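Local coordinates for protein cryptic loci regulator 2 (Schizosaccharomyces pombe 972h-, PDB 5IKJ) that promotes transcriptional silencing upstream of histone deacetylases and is required for nucleosome positioning at heterochromatic loci and for silencing by the SHREC complex, at residues Y172-G177 with C204-C209; D393-S398 with S410-S415; V248-N253 with A307-W312; I330-N335 with E510-T515. One frame throughout, in Å; residues are numbered along the deposited sequence.

Contact 1 (Y172-G177 with C204-C209); sequences YGHPSG and CCCVLC. With ZN (zinc ion), chain C.
C209 SG is gripped by two partners: the zinc ion, 2.4 Å from it, and the imidazole of H174, whose NE2 donates a hydrogen bond to C209 SG over 3.2 Å. The metal site is a three-cysteine, one-histidine set: C204, C206 and C209 give sulfurs and H189 ND1 completes it, so H174 is second-shell. An N-H...S angle of 161°, with the sulfur close to the ring plane, shows that the N-H is aimed well, and it may draw off some of the thiolate's charge. The ring's rotation is fixed at its other nitrogen: S176 N donates to H174 ND1 over 3.2 Å, tilted 29° from the plane, and S176 OG hydrogen-bonds to the same ND1 at 3.0 Å. Both faces are packed. L208 CB lies 3.7 Å from the centroid of the H174 ring, a CH-pi contact over its centre, while P175 CD sits above the opposite face, nearer the rim. Putting an alanine at H174 would probably leave C209 SG without its N-H donor and open a gap beside L208. Next to the metal, C206 at the N-cap of the short helix accepts from the backbone, C209 N lying 3.4 Å from C206 SG.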
loop_
_atom_site.group_PDB
_atom_site.type_symbol
_atom_site.label_atom_id
_atom_site.label_comp_id
_atom_site.label_asym_id
_atom_site.label_seq_id
_atom_site.Cartn_x
_atom_site.Cartn_y
_atom_site.Cartn_z
ATOM N N TYR A 172 22.733 24.577 6.973
ATOM C CA TYR A 172 22.473 25.591 5.962
ATOM C C TYR A 172 22.718 25.022 4.567
ATOM O O TYR A 172 23.353 23.979 4.396
ATOM C CB TYR A 172 23.357 26.820 6.181
ATOM C CG TYR A 172 22.908 27.728 7.308
ATOM C CD1 TYR A 172 23.268 27.467 8.625
ATOM C CD2 TYR A 172 22.142 28.858 7.052
ATOM C CE1 TYR A 172 22.866 28.301 9.655
ATOM C CE2 TYR A 172 21.735 29.697 8.076
ATOM C CZ TYR A 172 22.101 29.413 9.375
ATOM O OH TYR A 172 21.701 30.244 10.396
ATOM N N GLY A 173 22.203 25.731 3.563
ATOM C CA GLY A 173 22.351 25.314 2.182
ATOM C C GLY A 173 21.069 25.437 1.384
ATOM O O GLY A 173 21.104 25.570 0.158
ATOM N N HIS A 174 19.933 25.401 2.069
ATOM C CA HIS A 174 18.653 25.444 1.381
ATOM C C HIS A 174 18.510 26.769 0.632
ATOM O O HIS A 174 18.891 27.822 1.157
ATOM C CB HIS A 174 17.507 25.274 2.380
ATOM C CG HIS A 174 16.176 25.036 1.741
ATOM N ND1 HIS A 174 15.324 26.059 1.387
ATOM C CD2 HIS A 174 15.548 23.888 1.392
ATOM C CE1 HIS A 174 14.229 25.553 0.849
ATOM N NE2 HIS A 174 14.341 24.237 0.840
ATOM N N PRO A 175 17.969 26.758 -0.592
ATOM C CA PRO A 175 17.906 28.004 -1.377
ATOM C C PRO A 175 17.225 29.162 -0.666
ATOM O O PRO A 175 17.534 30.325 -0.961
ATOM C CB PRO A 175 17.126 27.582 -2.630
ATOM C CG PRO A 175 17.378 26.127 -2.762
ATOM C CD PRO A 175 17.486 25.598 -1.363
ATOM N N SER A 176 16.301 28.892 0.258
ATOM C CA SER A 176 15.614 29.969 0.961
ATOM C C SER A 176 16.547 30.774 1.855
ATOM O O SER A 176 16.154 31.849 2.325
ATOM C CB SER A 176 14.467 29.403 1.800
ATOM O OG SER A 176 14.957 28.642 2.892
ATOM N N GLY A 177 17.763 30.290 2.099
ATOM C CA GLY A 177 18.676 30.943 3.009
ATOM C C GLY A 177 18.478 30.589 4.465
ATOM O O GLY A 177 19.206 31.114 5.317
ATOM N N CYS A 204 7.912 18.622 -2.217
ATOM C CA CYS A 204 8.644 18.389 -0.980
ATOM C C CYS A 204 7.774 18.722 0.223
ATOM O O CYS A 204 7.038 19.713 0.217
ATOM C CB CYS A 204 9.924 19.227 -0.945
ATOM S SG CYS A 204 11.008 18.873 0.463
ATOM N N CYS A 205 7.867 17.890 1.258
ATOM C CA CYS A 205 7.103 18.082 2.483
ATOM C C CYS A 205 7.872 18.842 3.556
ATOM O O CYS A 205 7.315 19.094 4.630
ATOM C CB CYS A 205 6.669 16.727 3.055
ATOM S SG CYS A 205 5.798 15.655 1.896
ATOM N N CYS A 206 9.123 19.217 3.299
ATOM C CA CYS A 206 9.947 19.800 4.345
ATOM C C CYS A 206 9.445 21.195 4.710
ATOM O O CYS A 206 8.700 21.835 3.963
ATOM C CB CYS A 206 11.411 19.862 3.910
ATOM S SG CYS A 206 11.909 21.426 3.152
ATOM N N VAL A 207 9.884 21.671 5.876
ATOM C CA VAL A 207 9.341 22.908 6.430
ATOM C C VAL A 207 9.736 24.107 5.580
ATOM O O VAL A 207 8.981 25.081 5.482
ATOM C CB VAL A 207 9.804 23.097 7.889
ATOM C CG1 VAL A 207 8.993 24.200 8.561
ATOM C CG2 VAL A 207 9.688 21.797 8.679
ATOM N N LEU A 208 10.912 24.065 4.951
ATOM C CA LEU A 208 11.413 25.237 4.241
ATOM C C LEU A 208 10.816 25.369 2.846
ATOM O O LEU A 208 10.752 26.482 2.311
ATOM C CB LEU A 208 12.940 25.185 4.166
ATOM C CG LEU A 208 13.674 25.199 5.512
ATOM C CD1 LEU A 208 15.180 25.178 5.296
ATOM C CD2 LEU A 208 13.282 26.404 6.358
ATOM N N CYS A 209 10.374 24.266 2.244
ATOM C CA CYS A 209 9.681 24.332 0.963
ATOM C C CYS A 209 8.175 24.469 1.121
ATOM O O CYS A 209 7.519 25.037 0.240
ATOM C CB CYS A 209 9.979 23.080 0.129
ATOM S SG CYS A 209 11.737 22.738 -0.116
HETATM ZN ZN ZN C . 12.237 20.677 0.916
#

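Contact 2 (D393-S398 with S410-S415); sequences DLCVIS and SFMYIS
D393 O receives a nearly straight hydrogen bond from I414 N, 2.8 Å away with an angle of 172° at the hydrogen. Two more backbone bonds join C395 and M412, the antiparallel hydrogen-bonded pair: M412 N to C395 O at 2.7 Å and C395 N to M412 O at 3.1 Å. L394 and Y413 form the adjoining non-hydrogen-bonded pair. On their face of the sheet, the CD2 branch of L394 does the touching, reaching Y413 CD1 at 3.7 Å; the same methyl also meets F411 CE1 at 3.9 Å, in an oblique approach to that ring. On the face of C395 and M412, C395 SG meets I414 CD1 at 3.6 Å. The sulfur is placed there by a chi1 of 72°, which sets it between the backbone N and carbonyl carbon. With an alanine here in place of I414, C395 SG would probably lose the methyl it packs on, retaining M412 CB as a neighbour, and a gap would open on that face. In the second shell, D393 OD1 makes a salt bridge to R462 and D393 OD2 one to R243, giving both carboxylate oxygens a charged partner just before strand 394-397, and Y413 OH is hydrogen-bonded to N392 OD1. S410 and F411 both face W432, forming a classic beta bulge. The pair belongs to a region assigned to the SH3 clan: strand 411-419 runs on against 425-436, strand 394-397 pairs with 491-494 along its other edge, and L463 of helix 461-469 packs on L394 and F411.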
loop_
_atom_site.group_PDB
_atom_site.type_symbol
_atom_site.label_atom_id
_atom_site.label_comp_id
_atom_site.label_asym_id
_atom_site.label_seq_id
_atom_site.Cartn_x
_atom_site.Cartn_y
_atom_site.Cartn_z
ATOM N N ASP A 393 -4.176 -7.001 -8.533
ATOM C CA ASP A 393 -5.078 -7.947 -7.894
ATOM C C ASP A 393 -5.663 -8.900 -8.936
ATOM O O ASP A 393 -5.455 -8.748 -10.142
ATOM C CB ASP A 393 -6.186 -7.184 -7.161
ATOM C CG ASP A 393 -6.997 -8.063 -6.233
ATOM O OD1 ASP A 393 -6.543 -9.181 -5.905
ATOM O OD2 ASP A 393 -8.094 -7.629 -5.826
ATOM N N LEU A 394 -6.396 -9.901 -8.451
ATOM C CA LEU A 394 -7.074 -10.872 -9.300
ATOM C C LEU A 394 -8.576 -10.742 -9.094
ATOM O O LEU A 394 -9.052 -10.783 -7.955
ATOM C CB LEU A 394 -6.615 -12.298 -8.978
ATOM C CG LEU A 394 -5.100 -12.497 -8.889
ATOM C CD1 LEU A 394 -4.768 -13.895 -8.393
ATOM C CD2 LEU A 394 -4.440 -12.233 -10.236
ATOM N N CYS A 395 -9.318 -10.586 -10.191
ATOM C CA CYS A 395 -10.756 -10.376 -10.118
ATOM C C CYS A 395 -11.465 -11.216 -11.171
ATOM O O CYS A 395 -10.901 -11.539 -12.220
ATOM C CB CYS A 395 -11.117 -8.895 -10.313
ATOM S SG CYS A 395 -10.901 -8.295 -12.010
ATOM N N VAL A 396 -12.713 -11.562 -10.874
ATOM C CA VAL A 396 -13.579 -12.285 -11.798
ATOM C C VAL A 396 -14.312 -11.273 -12.666
ATOM O O VAL A 396 -14.730 -10.212 -12.188
ATOM C CB VAL A 396 -14.569 -13.180 -11.025
ATOM C CG1 VAL A 396 -15.503 -13.914 -11.981
ATOM C CG2 VAL A 396 -13.820 -14.173 -10.145
ATOM N N ILE A 397 -14.474 -11.598 -13.950
ATOM C CA ILE A 397 -15.170 -10.731 -14.890
ATOM C C ILE A 397 -16.183 -11.559 -15.668
ATOM O O ILE A 397 -16.058 -12.778 -15.801
ATOM C CB ILE A 397 -14.206 -10.016 -15.865
ATOM C CG1 ILE A 397 -13.504 -11.031 -16.777
ATOM C CG2 ILE A 397 -13.194 -9.184 -15.088
ATOM C CD1 ILE A 397 -12.632 -10.405 -17.843
ATOM N N SER A 398 -17.198 -10.871 -16.187
ATOM C CA SER A 398 -18.168 -11.515 -17.062
ATOM C C SER A 398 -17.475 -12.052 -18.306
ATOM O O SER A 398 -16.695 -11.346 -18.950
ATOM C CB SER A 398 -19.261 -10.525 -17.461
ATOM O OG SER A 398 -19.918 -9.998 -16.322
ATOM N N SER A 410 -10.748 -17.387 -16.186
ATOM C CA SER A 410 -11.108 -17.541 -14.782
ATOM C C SER A 410 -11.013 -16.224 -14.022
ATOM O O SER A 410 -11.854 -15.944 -13.162
ATOM C CB SER A 410 -10.206 -18.585 -14.120
ATOM O OG SER A 410 -10.282 -19.828 -14.796
ATOM N N PHE A 411 -10.005 -15.407 -14.325
ATOM C CA PHE A 411 -9.831 -14.131 -13.646
ATOM C C PHE A 411 -8.996 -13.206 -14.518
ATOM O O PHE A 411 -8.272 -13.649 -15.414
ATOM C CB PHE A 411 -9.168 -14.311 -12.276
ATOM C CG PHE A 411 -7.839 -15.014 -12.331
ATOM C CD1 PHE A 411 -6.692 -14.336 -12.714
ATOM C CD2 PHE A 411 -7.734 -16.350 -11.987
ATOM C CE1 PHE A 411 -5.471 -14.980 -12.761
ATOM C CE2 PHE A 411 -6.514 -16.999 -12.031
ATOM C CZ PHE A 411 -5.381 -16.312 -12.418
ATOM N N MET A 412 -9.110 -11.911 -14.238
ATOM C CA MET A 412 -8.222 -10.901 -14.798
ATOM C C MET A 412 -7.143 -10.573 -13.777
ATOM O O MET A 412 -7.442 -10.358 -12.597
ATOM C CB MET A 412 -8.984 -9.628 -15.175
ATOM C CG MET A 412 -8.077 -8.420 -15.457
ATOM S SD MET A 412 -8.963 -6.888 -15.784
ATOM C CE MET A 412 -9.597 -7.196 -17.430
ATOM N N TYR A 413 -5.895 -10.533 -14.235
ATOM C CA TYR A 413 -4.777 -10.044 -13.430
ATOM C C TYR A 413 -4.656 -8.549 -13.702
ATOM O O TYR A 413 -4.154 -8.133 -14.748
ATOM C CB TYR A 413 -3.504 -10.808 -13.778
ATOM C CG TYR A 413 -2.247 -10.341 -13.080
ATOM C CD1 TYR A 413 -2.298 -9.647 -11.877
ATOM C CD2 TYR A 413 -0.999 -10.597 -13.633
ATOM C CE1 TYR A 413 -1.139 -9.224 -11.247
ATOM C CE2 TYR A 413 0.160 -10.179 -13.015
ATOM C CZ TYR A 413 0.087 -9.493 -11.823
ATOM O OH TYR A 413 1.248 -9.077 -11.207
ATOM N N ILE A 414 -5.120 -7.738 -12.751
ATOM C CA ILE A 414 -5.334 -6.318 -13.002
ATOM C C ILE A 414 -3.996 -5.603 -13.113
ATOM O O ILE A 414 -3.127 -5.727 -12.239
ATOM C CB ILE A 414 -6.204 -5.705 -11.894
ATOM C CG1 ILE A 414 -7.571 -6.393 -11.848
ATOM C CG2 ILE A 414 -6.381 -4.204 -12.114
ATOM C CD1 ILE A 414 -8.396 -6.040 -10.624
ATOM N N SER A 415 -3.831 -4.839 -14.192
ATOM C CA SER A 415 -2.652 -4.008 -14.396
ATOM C C SER A 415 -2.887 -2.548 -14.054
ATOM O O SER A 415 -1.961 -1.874 -13.589
ATOM C CB SER A 415 -2.189 -4.098 -15.855
ATOM O OG SER A 415 -1.689 -5.387 -16.156
#

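Contact 3 (V248-N253 with A307-W312); sequences VWIDIN and ADIEPW
W249 and E310 form the hydrogen-bonded pair that joins strand 309-311, an outer strand of a five-stranded antiparallel sheet, to strand 247-252. The backbone evidence is direct: W249 N donates to E310 O over 2.9 Å, E310 N returns a bond to W249 O over 3.0 Å, and D251 N reaches D308 O, with its donor tilted 23° from the carbonyl plane. The aromatic contact is an offset stack of W249 on W312. Their six-membered rings have centroids 4.4 Å apart and planes at 11°, and W312 CZ3 rests over the rim of the W249 indole, 3.4 Å from W249 CZ2. With CG anti to the backbone N (chi1 -177°), the W312 indole reaches back across to W249. The indole N-H of W249 is hydrogen-bonded to H315 O and makes only a weak, bent bond to W312 O, so its main polar partner lies beyond the pair. Among apolar contacts, V248 CG2 presses on I309 CG2 at 3.4 Å, closer than two methyl groups normally sit, and I250 CD1 lies alongside I309 CG1 at 3.5 Å. The polar end carries like charges: D251 OD2 and D308 OD1 are 5.0 Å apart, which may make these carboxylates slightly easier to protonate. Beyond the pair, strand 247-252 continues the order to 255-266, whose P258 packs on both tryptophans, while M304 of strand 300-304 lies against I250 and I309.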
loop_
_atom_site.group_PDB
_atom_site.type_symbol
_atom_site.label_atom_id
_atom_site.label_comp_id
_atom_site.label_asym_id
_atom_site.label_seq_id
_atom_site.Cartn_x
_atom_site.Cartn_y
_atom_site.Cartn_z
ATOM N N VAL A 248 -18.128 -8.795 5.551
ATOM C CA VAL A 248 -17.931 -10.235 5.563
ATOM C C VAL A 248 -19.006 -10.877 6.433
ATOM O O VAL A 248 -19.816 -10.197 7.064
ATOM C CB VAL A 248 -16.524 -10.622 6.066
ATOM C CG1 VAL A 248 -15.448 -9.888 5.272
ATOM C CG2 VAL A 248 -16.379 -10.328 7.559
ATOM N N TRP A 249 -19.003 -12.208 6.455
ATOM C CA TRP A 249 -19.817 -12.989 7.376
ATOM C C TRP A 249 -18.923 -13.539 8.478
ATOM O O TRP A 249 -17.879 -14.137 8.195
ATOM C CB TRP A 249 -20.522 -14.145 6.665
ATOM C CG TRP A 249 -21.694 -13.741 5.830
ATOM C CD1 TRP A 249 -21.797 -13.815 4.472
ATOM C CD2 TRP A 249 -22.941 -13.208 6.298
ATOM N NE1 TRP A 249 -23.027 -13.360 4.064
ATOM C CE2 TRP A 249 -23.748 -12.981 5.166
ATOM C CE3 TRP A 249 -23.451 -12.899 7.562
ATOM C CZ2 TRP A 249 -25.037 -12.459 5.259
ATOM C CZ3 TRP A 249 -24.731 -12.379 7.653
ATOM C CH2 TRP A 249 -25.508 -12.165 6.509
ATOM N N ILE A 250 -19.332 -13.333 9.725
ATOM C CA ILE A 250 -18.643 -13.891 10.882
ATOM C C ILE A 250 -19.415 -15.109 11.366
ATOM O O ILE A 250 -20.651 -15.112 11.382
ATOM C CB ILE A 250 -18.498 -12.840 12.001
ATOM C CG1 ILE A 250 -17.468 -11.776 11.614
ATOM C CG2 ILE A 250 -18.128 -13.495 13.323
ATOM C CD1 ILE A 250 -16.102 -12.327 11.268
ATOM N N ASP A 251 -18.683 -16.147 11.760
ATOM C CA ASP A 251 -19.273 -17.389 12.255
ATOM C C ASP A 251 -18.694 -17.670 13.639
ATOM O O ASP A 251 -17.579 -18.185 13.762
ATOM C CB ASP A 251 -19.011 -18.545 11.291
ATOM C CG ASP A 251 -19.659 -19.838 11.747
ATOM O OD1 ASP A 251 -20.635 -19.775 12.522
ATOM O OD2 ASP A 251 -19.195 -20.918 11.324
ATOM N N ILE A 252 -19.454 -17.324 14.676
ATOM C CA ILE A 252 -19.077 -17.572 16.062
ATOM C C ILE A 252 -20.187 -18.385 16.710
ATOM O O ILE A 252 -21.368 -18.040 16.584
ATOM C CB ILE A 252 -18.844 -16.263 16.839
ATOM C CG1 ILE A 252 -17.791 -15.397 16.146
ATOM C CG2 ILE A 252 -18.393 -16.563 18.264
ATOM C CD1 ILE A 252 -17.785 -13.955 16.618
ATOM N N ASN A 253 -19.805 -19.457 17.406
ATOM C CA ASN A 253 -20.761 -20.323 18.087
ATOM C C ASN A 253 -21.942 -20.653 17.180
ATOM O O ASN A 253 -23.093 -20.675 17.629
ATOM C CB ASN A 253 -21.242 -19.667 19.385
ATOM C CG ASN A 253 -20.141 -19.559 20.426
ATOM O OD1 ASN A 253 -19.421 -20.524 20.686
ATOM N ND2 ASN A 253 -20.000 -18.380 21.024
ATOM N N ALA A 307 -10.581 -18.716 9.144
ATOM C CA ALA A 307 -11.397 -19.925 9.142
ATOM C C ALA A 307 -12.808 -19.673 9.659
ATOM O O ALA A 307 -13.705 -20.480 9.397
ATOM C CB ALA A 307 -10.727 -21.008 9.986
ATOM N N ASP A 308 -13.021 -18.577 10.391
ATOM C CA ASP A 308 -14.331 -18.228 10.925
ATOM C C ASP A 308 -14.952 -17.044 10.190
ATOM O O ASP A 308 -15.890 -16.423 10.702
ATOM C CB ASP A 308 -14.228 -17.925 12.420
ATOM C CG ASP A 308 -13.881 -19.150 13.241
ATOM O OD1 ASP A 308 -14.769 -20.006 13.439
ATOM O OD2 ASP A 308 -12.724 -19.252 13.697
ATOM N N ILE A 309 -14.444 -16.718 9.004
ATOM C CA ILE A 309 -14.960 -15.620 8.196
ATOM C C ILE A 309 -15.203 -16.133 6.786
ATOM O O ILE A 309 -14.403 -16.906 6.248
ATOM C CB ILE A 309 -13.993 -14.418 8.174
ATOM C CG1 ILE A 309 -13.544 -14.081 9.597
ATOM C CG2 ILE A 309 -14.660 -13.220 7.494
ATOM C CD1 ILE A 309 -12.623 -12.884 9.705
ATOM N N GLU A 310 -16.310 -15.705 6.190
ATOM C CA GLU A 310 -16.654 -16.082 4.832
ATOM C C GLU A 310 -16.981 -14.837 4.024
ATOM O O GLU A 310 -17.509 -13.862 4.571
ATOM C CB GLU A 310 -17.851 -17.042 4.812
ATOM C CG GLU A 310 -17.639 -18.285 5.660
ATOM C CD GLU A 310 -18.351 -19.505 5.110
ATOM O OE1 GLU A 310 -19.571 -19.420 4.854
ATOM O OE2 GLU A 310 -17.688 -20.548 4.928
ATOM N N PRO A 311 -16.672 -14.830 2.725
ATOM C CA PRO A 311 -16.980 -13.648 1.913
ATOM C C PRO A 311 -18.475 -13.372 1.885
ATOM O O PRO A 311 -19.301 -14.281 1.981
ATOM C CB PRO A 311 -16.448 -14.019 0.522
ATOM C CG PRO A 311 -15.466 -15.111 0.761
ATOM C CD PRO A 311 -15.996 -15.872 1.932
ATOM N N TRP A 312 -18.814 -12.087 1.747
ATOM C CA TRP A 312 -20.213 -11.676 1.778
ATOM C C TRP A 312 -21.060 -12.444 0.775
ATOM O O TRP A 312 -22.239 -12.715 1.036
ATOM C CB TRP A 312 -20.324 -10.175 1.506
ATOM C CG TRP A 312 -21.728 -9.675 1.583
ATOM C CD1 TRP A 312 -22.518 -9.278 0.542
ATOM C CD2 TRP A 312 -22.519 -9.531 2.767
ATOM N NE1 TRP A 312 -23.751 -8.887 1.009
ATOM C CE2 TRP A 312 -23.777 -9.036 2.372
ATOM C CE3 TRP A 312 -22.284 -9.771 4.124
ATOM C CZ2 TRP A 312 -24.795 -8.773 3.285
ATOM C CZ3 TRP A 312 -23.296 -9.511 5.028
ATOM C CH2 TRP A 312 -24.536 -9.017 4.604
#

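Contact 4 (I330-N335 with E510-T515); sequences ICQTWN and EVKERT
W334 leans on the 510-515 segment from its CB to the far end of its indole. CB starts 3.8 Å from V511 CG1, and a chi1 of 61° places CG between the backbone N and the carbonyl carbon, turning the indole toward V511 and R514. At the pyrrole side W334 CD1 meets V511 CG1 at 3.5 Å and E513 O at 3.3 Å. Further along, W334 CZ2 touches R514 CB at 3.6 Å, and at the tip W334 CH2 is 3.5 Å from R514 CG. That methylene stands over the face of the six-membered ring, a CH-pi contact. The guanidinium plane is turned 89° from the ring, so R514 offers aliphatic carbons rather than a stacked cation; R514 NH1 bonds to backbone of the partner protein's chain. Underneath is a short parallel beta ladder, T333 with E513 and W334 with R514. Q332 O is gripped at its start by two donors, K512 N at 3.0 Å and E513 N at 3.2 Å, after which T515 N donates to W334 O at 2.9 Å. The turn into it is held by T333 OG1, donating to I330 O. Strand 333-340 thus follows helix 325-330 and runs between two strands, the parallel 513-514 on one edge and the antiparallel 377-384 on the other, while R518 and A521 of helix 518-522 pack on T333.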
loop_
_atom_site.group_PDB
_atom_site.type_symbol
_atom_site.label_atom_id
_atom_site.label_comp_id
_atom_site.label_asym_id
_atom_site.label_seq_id
_atom_site.Cartn_x
_atom_site.Cartn_y
_atom_site.Cartn_z
ATOM N N ILE A 330 -24.410 -1.005 2.608
ATOM C CA ILE A 330 -23.002 -0.804 2.282
ATOM C C ILE A 330 -22.624 -1.602 1.040
ATOM O O ILE A 330 -21.869 -1.123 0.186
ATOM C CB ILE A 330 -22.119 -1.183 3.484
ATOM C CG1 ILE A 330 -22.475 -0.323 4.699
ATOM C CG2 ILE A 330 -20.643 -1.012 3.139
ATOM C CD1 ILE A 330 -21.891 -0.830 6.001
ATOM N N CYS A 331 -23.137 -2.823 0.920
ATOM C CA CYS A 331 -22.763 -3.715 -0.170
ATOM C C CYS A 331 -23.452 -3.372 -1.484
ATOM O O CYS A 331 -23.365 -4.155 -2.436
ATOM C CB CYS A 331 -23.064 -5.162 0.222
ATOM S SG CYS A 331 -22.070 -5.727 1.623
ATOM N N GLN A 332 -24.132 -2.228 -1.555
ATOM C CA GLN A 332 -24.626 -1.686 -2.810
ATOM C C GLN A 332 -23.797 -0.508 -3.295
ATOM O O GLN A 332 -24.076 0.026 -4.374
ATOM C CB GLN A 332 -26.091 -1.255 -2.669
ATOM C CG GLN A 332 -27.064 -2.406 -2.512
ATOM C CD GLN A 332 -28.480 -2.020 -2.888
ATOM O OE1 GLN A 332 -28.901 -0.883 -2.680
ATOM N NE2 GLN A 332 -29.218 -2.964 -3.459
ATOM N N THR A 333 -22.790 -0.092 -2.535
ATOM C CA THR A 333 -22.005 1.085 -2.866
ATOM C C THR A 333 -20.694 0.694 -3.538
ATOM O O THR A 333 -20.326 -0.480 -3.625
ATOM C CB THR A 333 -21.713 1.919 -1.614
ATOM O OG1 THR A 333 -20.880 1.168 -0.722
ATOM C CG2 THR A 333 -22.999 2.307 -0.907
ATOM N N TRP A 334 -19.987 1.713 -4.025
ATOM C CA TRP A 334 -18.626 1.556 -4.519
ATOM C C TRP A 334 -17.953 2.918 -4.487
ATOM O O TRP A 334 -18.614 3.951 -4.622
ATOM C CB TRP A 334 -18.591 0.969 -5.936
ATOM C CG TRP A 334 -19.272 1.816 -6.974
ATOM C CD1 TRP A 334 -20.591 1.781 -7.324
ATOM C CD2 TRP A 334 -18.663 2.812 -7.805
ATOM N NE1 TRP A 334 -20.842 2.697 -8.317
ATOM C CE2 TRP A 334 -19.676 3.342 -8.631
ATOM C CE3 TRP A 334 -17.363 3.309 -7.930
ATOM C CZ2 TRP A 334 -19.426 4.344 -9.568
ATOM C CZ3 TRP A 334 -17.118 4.305 -8.861
ATOM C CH2 TRP A 334 -18.146 4.811 -9.667
ATOM N N ASN A 335 -16.634 2.914 -4.297
ATOM C CA ASN A 335 -15.884 4.163 -4.255
ATOM C C ASN A 335 -14.446 3.923 -4.683
ATOM O O ASN A 335 -13.793 2.997 -4.192
ATOM C CB ASN A 335 -15.927 4.783 -2.851
ATOM C CG ASN A 335 -15.392 3.853 -1.779
ATOM O OD1 ASN A 335 -16.002 2.830 -1.471
ATOM N ND2 ASN A 335 -14.261 4.218 -1.187
ATOM N N GLU A 510 -26.423 -5.922 -6.129
ATOM C CA GLU A 510 -26.621 -4.848 -7.099
ATOM C C GLU A 510 -25.802 -3.643 -6.653
ATOM O O GLU A 510 -26.246 -2.847 -5.821
ATOM C CB GLU A 510 -28.102 -4.507 -7.225
ATOM C CG GLU A 510 -28.928 -5.594 -7.903
ATOM C CD GLU A 510 -29.292 -5.246 -9.334
ATOM O OE1 GLU A 510 -29.733 -4.103 -9.577
ATOM O OE2 GLU A 510 -29.135 -6.116 -10.218
ATOM N N VAL A 511 -24.602 -3.510 -7.209
ATOM C CA VAL A 511 -23.718 -2.390 -6.907
ATOM C C VAL A 511 -24.088 -1.255 -7.855
ATOM O O VAL A 511 -23.781 -1.308 -9.048
ATOM C CB VAL A 511 -22.243 -2.788 -7.047
ATOM C CG1 VAL A 511 -21.331 -1.608 -6.737
ATOM C CG2 VAL A 511 -21.923 -3.964 -6.129
ATOM N N LYS A 512 -24.754 -0.226 -7.325
ATOM C CA LYS A 512 -25.315 0.820 -8.167
ATOM C C LYS A 512 -25.206 2.224 -7.587
ATOM O O LYS A 512 -25.708 3.163 -8.212
ATOM C CB LYS A 512 -26.794 0.514 -8.459
ATOM C CG LYS A 512 -27.691 0.512 -7.227
ATOM C CD LYS A 512 -28.905 -0.384 -7.435
ATOM C CE LYS A 512 -30.064 0.007 -6.533
ATOM N NZ LYS A 512 -31.304 -0.742 -6.883
ATOM N N GLU A 513 -24.571 2.406 -6.432
ATOM C CA GLU A 513 -24.484 3.706 -5.779
ATOM C C GLU A 513 -23.017 4.041 -5.547
ATOM O O GLU A 513 -22.300 3.274 -4.898
ATOM C CB GLU A 513 -25.252 3.705 -4.455
ATOM C CG GLU A 513 -25.283 5.051 -3.750
ATOM C CD GLU A 513 -25.960 4.986 -2.394
ATOM O OE1 GLU A 513 -26.591 3.950 -2.091
ATOM O OE2 GLU A 513 -25.861 5.969 -1.630
ATOM N N ARG A 514 -22.571 5.178 -6.071
ATOM C CA ARG A 514 -21.216 5.641 -5.814
ATOM C C ARG A 514 -21.189 6.479 -4.544
ATOM O O ARG A 514 -22.109 7.258 -4.280
ATOM C CB ARG A 514 -20.667 6.464 -6.980
ATOM C CG ARG A 514 -19.167 6.725 -6.859
ATOM C CD ARG A 514 -18.672 7.814 -7.795
ATOM N NE ARG A 514 -19.315 9.101 -7.538
ATOM C CZ ARG A 514 -20.009 9.808 -8.427
ATOM N NH1 ARG A 514 -20.165 9.382 -9.673
ATOM N NH2 ARG A 514 -20.546 10.966 -8.068
ATOM N N THR A 515 -20.128 6.310 -3.762
ATOM C CA THR A 515 -19.897 7.112 -2.573
ATOM C C THR A 515 -18.492 7.695 -2.635
ATOM O O THR A 515 -17.637 7.235 -3.395
ATOM C CB THR A 515 -20.076 6.289 -1.288
ATOM O OG1 THR A 515 -19.057 5.285 -1.210
ATOM C CG2 THR A 515 -21.446 5.623 -1.271
#

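In the fold
Contact 1 stands apart: its centre is about 44 to 52 Å from those of the other three, and it comes first along the chain, in the zinc-bearing part. Contact 3 follows, closing before contact 4 opens; contact 2 then forms entirely between the two segments of contact 4. Contacts 2 and 4 belong to one mixed sheet, with centres about 19 Å apart and nearest atoms about 11 Å apart. Contact 3 lies in the separate five-stranded sheet, yet it touches contact 4, where W312 NE1 packs 3.6 Å from C331 SG. The chain therefore combines a remote zinc module with two adjoining sheets, the mixed one also meeting the other protein of the assembly.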